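Local coordinates for protein Alpha/beta hydrolase (Novosphingobium aromaticivorans, PDB 3BWX) that probably acts as a hydrolase of the alpha/beta hydrolase superfamily, its physiological substrate not established, and binds calcium in the crystal, at residues 8-13 and 87-92; 76-81 and 197-202; 220-225 and 247-252. The protein carries 1 engineered substitution. All blocks are in the same frame, centred on the assembly; numbering follows the deposited sequence. Where two conformers were deposited one is given.

Contact 1 of 3, residues 8-13 and 87-92. With EDO (1,2-ethanediol), chain I.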
# COMPACT_ATOMS: atom_id res chain seq x y z
N ARG A 8 -7.53 9.39 13.14
CA ARG A 8 -6.40 9.86 13.98
C ARG A 8 -5.39 10.57 13.09
O ARG A 8 -5.45 10.49 11.87
CB ARG A 8 -5.76 8.71 14.72
CG ARG A 8 -6.69 7.95 15.65
CD ARG A 8 -6.83 8.62 16.94
NE ARG A 8 -7.75 7.93 17.85
CZ ARG A 8 -8.98 8.32 18.19
NH1 ARG A 8 -9.51 9.42 17.68
NH2 ARG A 8 -9.69 7.59 19.03
N TYR A 9 -4.52 11.35 13.76
CA TYR A 9 -3.57 12.25 13.10
C TYR A 9 -2.22 12.18 13.76
O TYR A 9 -2.11 11.89 14.95
CB TYR A 9 -4.10 13.71 13.05
CG TYR A 9 -5.46 13.68 12.42
CD1 TYR A 9 -5.62 13.75 11.04
CD2 TYR A 9 -6.58 13.37 13.20
CE1 TYR A 9 -6.89 13.63 10.46
CE2 TYR A 9 -7.85 13.20 12.62
CZ TYR A 9 -7.98 13.32 11.25
OH TYR A 9 -9.16 13.12 10.63
N TRP A 10 -1.20 12.54 12.98
CA TRP A 10 0.15 12.75 13.54
C TRP A 10 0.74 13.88 12.74
O TRP A 10 0.20 14.25 11.72
CB TRP A 10 1.03 11.49 13.51
CG TRP A 10 1.77 11.13 12.24
CD1 TRP A 10 3.08 11.33 11.99
CD2 TRP A 10 1.26 10.41 11.11
NE1 TRP A 10 3.44 10.77 10.81
CE2 TRP A 10 2.31 10.28 10.19
CE3 TRP A 10 -0.01 10.00 10.75
CZ2 TRP A 10 2.16 9.63 8.99
CZ3 TRP A 10 -0.17 9.37 9.56
CH2 TRP A 10 0.89 9.20 8.67
N THR A 11 1.82 14.47 13.24
CA THR A 11 2.44 15.60 12.59
C THR A 11 3.84 15.26 11.98
O THR A 11 4.70 14.74 12.66
CB THR A 11 2.61 16.77 13.61
OG1 THR A 11 1.35 17.07 14.17
CG2 THR A 11 3.16 18.00 12.91
N SER A 12 4.06 15.65 10.73
CA SER A 12 5.37 15.46 10.11
C SER A 12 6.34 16.50 10.67
O SER A 12 5.92 17.54 11.19
CB SER A 12 5.26 15.58 8.59
OG SER A 12 5.07 16.92 8.22
N SER A 13 7.65 16.24 10.55
CA SER A 13 8.65 17.23 10.98
C SER A 13 8.41 18.59 10.42
O SER A 13 8.64 19.57 11.13
CB SER A 13 10.07 16.76 10.63
OG SER A 13 10.26 16.61 9.24
N LEU A 87 6.68 8.04 8.40
CA LEU A 87 6.24 6.83 9.11
C LEU A 87 7.03 6.66 10.43
O LEU A 87 6.47 6.22 11.44
CB LEU A 87 6.41 5.61 8.26
CG LEU A 87 5.33 5.46 7.16
CD1 LEU A 87 5.83 4.50 6.06
CD2 LEU A 87 3.98 5.09 7.73
N GLU A 88 8.35 6.95 10.41
CA GLU A 88 9.11 6.94 11.66
C GLU A 88 8.49 7.92 12.66
O GLU A 88 8.41 7.63 13.88
CB GLU A 88 10.58 7.27 11.42
CG GLU A 88 11.33 6.23 10.63
CD GLU A 88 11.59 4.92 11.37
OE1 GLU A 88 11.12 4.72 12.51
OE2 GLU A 88 12.23 4.03 10.77
N ALA A 89 8.02 9.06 12.18
CA ALA A 89 7.38 10.04 13.05
C ALA A 89 6.05 9.50 13.63
O ALA A 89 5.75 9.71 14.80
CB ALA A 89 7.12 11.36 12.33
N LEU A 90 5.24 8.81 12.81
CA LEU A 90 4.04 8.14 13.31
C LEU A 90 4.38 7.13 14.40
O LEU A 90 3.75 7.13 15.48
CB LEU A 90 3.32 7.43 12.16
CG LEU A 90 2.16 6.53 12.54
CD1 LEU A 90 1.01 7.28 13.17
CD2 LEU A 90 1.64 5.74 11.28
N LEU A 91 5.38 6.28 14.14
CA LEU A 91 5.73 5.24 15.11
C LEU A 91 6.20 5.84 16.43
O LEU A 91 5.82 5.35 17.50
CB LEU A 91 6.76 4.28 14.53
CG LEU A 91 6.30 3.47 13.33
CD1 LEU A 91 7.52 2.81 12.61
CD2 LEU A 91 5.24 2.41 13.70
N ALA A 92 7.03 6.89 16.34
CA ALA A 92 7.53 7.60 17.52
C ALA A 92 6.39 8.23 18.30
O ALA A 92 6.26 8.09 19.54
CB ALA A 92 8.51 8.70 17.10
C1 EDO I . -1.78 15.38 15.32
O1 EDO I . -2.88 16.23 15.14
C2 EDO I . -0.99 15.89 16.50
O2 EDO I . 0.35 15.53 16.23

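Contact 2 of 3, residues 76-81 and 197-202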
# COMPACT_ATOMS: atom_id res chain seq x y z
N MSE A 76 8.47 18.73 -3.96
CA MSE A 76 9.71 17.96 -3.98
C MSE A 76 9.78 17.05 -2.72
O MSE A 76 10.57 16.12 -2.68
CB MSE A 76 10.98 18.85 -4.07
CG MSE A 76 12.21 18.04 -4.43
SE MSE A 76 13.68 19.19 -4.86
CE MSE A 76 15.12 17.86 -4.71
N THR A 77 8.96 17.29 -1.69
CA THR A 77 8.90 16.35 -0.57
C THR A 77 8.10 15.06 -0.80
O THR A 77 8.05 14.20 0.09
CB THR A 77 8.31 17.05 0.70
OG1 THR A 77 6.93 17.40 0.48
CG2 THR A 77 9.14 18.21 1.07
N TYR A 78 7.50 14.96 -1.99
CA TYR A 78 6.78 13.74 -2.42
C TYR A 78 7.81 12.72 -2.93
O TYR A 78 8.03 12.60 -4.12
CB TYR A 78 5.76 14.11 -3.49
CG TYR A 78 4.58 14.89 -3.01
CD1 TYR A 78 3.92 14.56 -1.81
CD2 TYR A 78 4.03 15.93 -3.77
CE1 TYR A 78 2.74 15.29 -1.37
CE2 TYR A 78 2.89 16.62 -3.34
CZ TYR A 78 2.27 16.32 -2.14
OH TYR A 78 1.13 16.98 -1.73
N GLN A 79 8.51 12.07 -2.00
CA GLN A 79 9.51 11.08 -2.38
C GLN A 79 9.64 10.04 -1.27
O GLN A 79 9.30 10.34 -0.10
CB GLN A 79 10.83 11.81 -2.65
CG GLN A 79 11.37 12.61 -1.46
CD GLN A 79 12.69 13.24 -1.75
OE1 GLN A 79 13.37 12.91 -2.73
NE2 GLN A 79 13.06 14.21 -0.91
N PRO A 80 10.06 8.82 -1.66
CA PRO A 80 10.09 7.72 -0.69
C PRO A 80 10.79 7.92 0.61
O PRO A 80 10.27 7.48 1.64
CB PRO A 80 10.71 6.57 -1.49
CG PRO A 80 10.28 6.84 -2.87
CD PRO A 80 10.39 8.33 -3.01
N MSE A 81 11.94 8.57 0.62
CA MSE A 81 12.61 8.79 1.93
C MSE A 81 11.88 9.73 2.87
O MSE A 81 12.03 9.64 4.08
CB MSE A 81 14.07 9.19 1.74
CG MSE A 81 14.86 8.15 0.93
SE MSE A 81 14.77 6.31 1.57
CE MSE A 81 15.63 6.60 3.17
N ASP A 197 -7.87 10.45 -5.75
CA ASP A 197 -7.82 11.06 -4.40
C ASP A 197 -6.39 11.31 -3.93
O ASP A 197 -5.94 10.78 -2.93
CB ASP A 197 -8.58 10.15 -3.42
CG ASP A 197 -8.97 10.85 -2.13
OD1 ASP A 197 -8.69 12.05 -1.91
OD2 ASP A 197 -9.60 10.17 -1.29
N TYR A 198 -5.68 12.15 -4.70
CA TYR A 198 -4.32 12.50 -4.31
C TYR A 198 -3.97 13.82 -4.95
O TYR A 198 -4.62 14.23 -5.93
CB TYR A 198 -3.28 11.39 -4.65
CG TYR A 198 -3.13 11.06 -6.10
CD1 TYR A 198 -2.26 11.78 -6.91
CD2 TYR A 198 -3.80 10.00 -6.67
CE1 TYR A 198 -2.12 11.46 -8.26
CE2 TYR A 198 -3.67 9.71 -8.01
CZ TYR A 198 -2.82 10.43 -8.80
OH TYR A 198 -2.64 10.14 -10.14
N ASP A 199 -2.95 14.48 -4.41
CA ASP A 199 -2.41 15.71 -5.02
C ASP A 199 -1.76 15.44 -6.42
O ASP A 199 -0.79 14.69 -6.51
CB ASP A 199 -1.31 16.26 -4.08
CG ASP A 199 -0.81 17.65 -4.46
OD1 ASP A 199 -1.18 18.16 -5.54
OD2 ASP A 199 -0.09 18.21 -3.63
N MSE A 200 -2.31 16.02 -7.48
CA MSE A 200 -1.75 15.86 -8.80
C MSE A 200 -0.26 16.19 -8.86
O MSE A 200 0.48 15.54 -9.63
CB MSE A 200 -2.52 16.71 -9.83
CG MSE A 200 -3.91 16.19 -10.15
SE MSE A 200 -4.07 14.33 -10.77
CE MSE A 200 -4.94 13.55 -9.18
N LYS A 201 0.20 17.11 -8.01
CA LYS A 201 1.60 17.50 -8.00
C LYS A 201 2.57 16.38 -7.62
O LYS A 201 3.78 16.57 -7.83
CB LYS A 201 1.83 18.71 -7.11
CG LYS A 201 1.14 19.93 -7.69
CD LYS A 201 1.47 21.22 -6.96
CE LYS A 201 0.84 22.38 -7.70
NZ LYS A 201 0.85 23.61 -6.89
N ILE A 202 2.06 15.26 -7.10
CA ILE A 202 2.84 14.06 -6.94
C ILE A 202 3.48 13.62 -8.25
O ILE A 202 4.52 13.01 -8.21
CB ILE A 202 1.98 12.92 -6.28
CG1 ILE A 202 1.69 13.24 -4.81
CG2 ILE A 202 2.63 11.55 -6.44
CD1 ILE A 202 0.49 12.44 -4.19
O HOH W 1 6.31 12.15 -6.45

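Contact 3 of 3, residues 220-225 and 247-252. With EDO (1,2-ethanediol), chain K.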
# COMPACT_ATOMS: atom_id res chain seq x y z
N PRO A 220 19.46 -6.61 -0.48
CA PRO A 220 19.81 -6.52 0.94
C PRO A 220 18.67 -6.07 1.83
O PRO A 220 18.56 -6.54 2.95
CB PRO A 220 20.94 -5.46 0.94
CG PRO A 220 21.59 -5.65 -0.38
CD PRO A 220 20.41 -5.85 -1.30
N LEU A 221 17.82 -5.17 1.34
CA LEU A 221 16.66 -4.70 2.11
C LEU A 221 15.63 -5.85 2.22
O LEU A 221 15.05 -6.10 3.28
CB LEU A 221 16.03 -3.47 1.46
CG LEU A 221 16.92 -2.23 1.34
CD1 LEU A 221 16.19 -1.20 0.49
CD2 LEU A 221 17.21 -1.64 2.69
N PHE A 222 15.42 -6.58 1.15
CA PHE A 222 14.52 -7.72 1.22
C PHE A 222 15.04 -8.74 2.20
O PHE A 222 14.32 -9.27 3.05
CB PHE A 222 14.37 -8.37 -0.17
CG PHE A 222 13.65 -9.69 -0.12
CD1 PHE A 222 12.26 -9.76 0.02
CD2 PHE A 222 14.37 -10.88 -0.10
CE1 PHE A 222 11.62 -10.98 0.21
CE2 PHE A 222 13.71 -12.08 0.11
CZ PHE A 222 12.35 -12.14 0.21
N ASP A 223 16.33 -9.01 2.10
CA ASP A 223 16.90 -10.08 2.92
C ASP A 223 16.82 -9.77 4.39
O ASP A 223 16.55 -10.68 5.21
CB ASP A 223 18.31 -10.41 2.47
CG ASP A 223 18.34 -11.47 1.40
OD1 ASP A 223 17.74 -12.54 1.66
OD2 ASP A 223 18.96 -11.30 0.33
N ALA A 224 16.97 -8.50 4.77
CA ALA A 224 16.84 -8.14 6.16
C ALA A 224 15.40 -8.36 6.63
O ALA A 224 15.16 -8.89 7.70
CB ALA A 224 17.29 -6.70 6.41
N LEU A 225 14.44 -7.93 5.81
CA LEU A 225 13.03 -8.22 6.10
C LEU A 225 12.73 -9.72 6.23
O LEU A 225 11.97 -10.14 7.12
CB LEU A 225 12.09 -7.58 5.05
CG LEU A 225 10.57 -7.69 5.27
CD1 LEU A 225 10.09 -7.06 6.59
CD2 LEU A 225 9.84 -7.06 4.11
N ALA A 247 9.91 -16.32 -6.85
CA ALA A 247 10.48 -17.64 -6.47
C ALA A 247 11.84 -17.46 -5.78
O ALA A 247 12.12 -18.15 -4.81
CB ALA A 247 10.59 -18.57 -7.67
N LYS A 248 12.65 -16.50 -6.22
CA LYS A 248 13.88 -16.15 -5.50
C LYS A 248 13.61 -15.66 -4.07
O LYS A 248 14.27 -16.08 -3.14
CB LYS A 248 14.73 -15.17 -6.30
CG LYS A 248 15.40 -15.79 -7.51
CD LYS A 248 15.84 -14.71 -8.47
CE LYS A 248 16.77 -15.27 -9.56
NZ LYS A 248 17.29 -14.17 -10.42
N MSE A 249 12.62 -14.78 -3.91
CA MSE A 249 12.19 -14.35 -2.57
C MSE A 249 11.78 -15.55 -1.71
O MSE A 249 12.21 -15.71 -0.54
CB MSE A 249 11.04 -13.32 -2.71
CG MSE A 249 11.47 -12.00 -3.33
SE MSE A 249 9.96 -11.02 -4.02
CE MSE A 249 9.47 -10.03 -2.43
N ALA A 250 10.94 -16.44 -2.27
CA ALA A 250 10.44 -17.59 -1.55
C ALA A 250 11.50 -18.58 -1.14
O ALA A 250 11.24 -19.41 -0.26
CB ALA A 250 9.37 -18.29 -2.37
N SER A 251 12.67 -18.52 -1.76
CA SER A 251 13.76 -19.46 -1.47
C SER A 251 14.41 -19.19 -0.12
O SER A 251 15.10 -20.06 0.44
CB SER A 251 14.80 -19.44 -2.61
OG SER A 251 15.54 -18.24 -2.60
N ARG A 252 14.21 -17.98 0.42
CA ARG A 252 14.67 -17.67 1.76
C ARG A 252 13.85 -18.43 2.80
O ARG A 252 12.63 -18.55 2.71
CB ARG A 252 14.53 -16.18 2.06
CG ARG A 252 15.60 -15.28 1.51
CD ARG A 252 15.75 -15.26 0.01
NE ARG A 252 16.75 -14.27 -0.35
CZ ARG A 252 17.39 -14.19 -1.51
NH1 ARG A 252 17.10 -14.99 -2.51
NH2 ARG A 252 18.34 -13.30 -1.66
C1 EDO K . 18.34 -13.33 -5.51
O1 EDO K . 18.54 -14.67 -5.05
C2 EDO K . 19.60 -12.46 -5.43
O2 EDO K . 20.09 -12.48 -4.08

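Contact 1 of 3, residues 8-13 and 87-92
Two first torsions bring Trp10 and Leu90 together. In Trp10, CG is wedged between the backbone N and the carbonyl carbon (chi1 83°), which throws the indole off the strand toward helix 80-94; in Leu90 the helix backbone points CB at the ring, and CG anti to the backbone N (chi1 172°) carries CD1 along the indole. The two side chains meet at about a right angle. Leu90 CB stands 3.6 Å from the centroid of the five-membered ring of Trp10, 12° off its normal, a CH-pi contact over the face. Leu90 CD1 reaches Trp10 CD2 and CE3, 3.8 Å from each, and so extends the contact onto the six-membered ring. Ala89 adds a methyl beside the pyrrole part, with its CB 4.0 Å from Trp10 NE1. Although Trp10 NE1 and Leu90 N are 3.3 Å apart, both are donors and no bond joins them; the indole N-H goes instead to the carbonyl of Asp86, one residue ahead of segment 87-92. Strand and helix axes approach to 8.2 Å. Leu18 of the adjoining strand 17-23 and Pro61 of strand 58-61 also touch Trp10, and the side chain of Gln93 donates to the carbonyl of Thr11. Thr11 OG1 hydrogen-bonds an ethanediol, probably from the crystallisation liquor. The chemistry implies an essentially apolar seam between an outermost strand of the central sheet and the helix packed on it, with the buried indole N-H satisfied by a main-chain carbonyl that would help hold the ring's rotation.

Contact 2 of 3, residues 76-81 and 197-202
Tyr78 spans the gap to segment 197-202, from CB to its hydroxyl. With CG anti to the carbonyl carbon (chi1 -71°), the CB-CG bond sends the ring toward Ile202. There CG and CD2 meet Ile202 CG1, the nearer approach being 3.7 Å from Tyr78 CD2, and CD1 and CE1 lie against the same carbon slightly farther off. This methylene sits over the centre of the ring, 3.7 Å from the Tyr78 centroid and 10° off the normal, a CH-pi contact on one face. At CE2 the surroundings turn polar, for Asp199 OD2 approaches near the ring plane at the edge, and Tyr78 CZ faces the same oxygen at 3.4 Å. At the tip, Tyr78 OH donates to Asp199 OD2 at 2.6 Å, and Asp199 OD2 receives it through its anti lone pair, with ring and carboxylate planes 90° apart. The other oxygen, Asp199 OD1, accepts from Lys201 N at 3.0 Å from above the carboxylate plane, closing an Asx turn that would hold the carboxylate facing the phenol. Ala72 N also bonds Tyr78 OH, so two partners grip this buried hydroxyl. One water lies 2.9 Å from Tyr78 O and 2.7 Å from Ile202 O and bridges the two main chains. A bound calcium ion lies about 7 Å from the Tyr78 side chain, too far for direct coordination. In the fold, Tyr78 lies just ahead of helix 80-94, with Gln79 as its N-cap, whereas Asp199 and Ile202 belong to the loop after strand 194-196 of the small antiparallel sheet; Tyr71 and Arg66, on loops, touch Asp199 and Ile202 respectively.

Contact 3 of 3, residues 220-225 and 247-252
Phe222 and Met249 face each other from helices 219-225 and 243-250 with their CA atoms 8.0 Å apart, the same separation as between the CA atoms of Asp223 and Arg252. Of the side chains, Phe222 is placed by a first torsion that sets CG anti to the backbone N, carrying the ring across to the second helix. Met249, present as selenomethionine, lies over one face: its CG is 3.9 Å from the Phe222 centroid, displaced toward the rim, while its CB comes within 3.4 Å of Phe222 CZ. A bend at chi3 brings the terminal CE back over the ring, to Phe222 CE1 and CD1; the selenium makes an oblique Met-aromatic contact. At the edge of the same ring lies Arg252, its CD in the ring plane. Bent at chi2, Arg252 then grips Asp223 side-on: NE donates to Asp223 OD1 at 2.8 Å and NH2 to Asp223 OD2 at 2.9 Å. Both bonds are nearly straight (168° and 170°), and with carboxylate and guanidinium planes 19° apart the bidentate salt bridge is close to flat. Arg252 NH1 turns back to its own segment, donating to Lys248 O from above the carbonyl plane; Ser251 OG and Ser251 N bond this carbonyl too. Arg252 NH1 and NH2 also hold a bound ethanediol, probably from the crystallisation liquor. Beneath the pair, Leu127 touches both Phe222 and Met249, with Leu230 and Val232 of strand 230-235 alongside. An apolar layer against the sheet, with a bidentate salt bridge at its rim, joins two helices that flank strand 230-235 in sequence, packed on the central sheet as in the alpha/beta hydrolase fold.

The three contacts illustrate how an alpha/beta hydrolase is tied together at separate points round its central mixed sheet. Contacts 1 and 2 share helix 80-94: segment 76-81 leads into it, Tyr78 lying just ahead, whereas contact 1 uses its later turns, with centres about 17 Å apart. Along the chain these two cross, since their segments alternate: the N-terminal strand 6-11 packs on the helix, and the loop after strand 194-196 meets the residue leading into it. Contact 3 follows both in sequence, its centre about 28 Å from each, and joins helices 219-225 and 243-250 toward the other end of the sheet. No two contacts touch; the sheet and its flanking helices connect them.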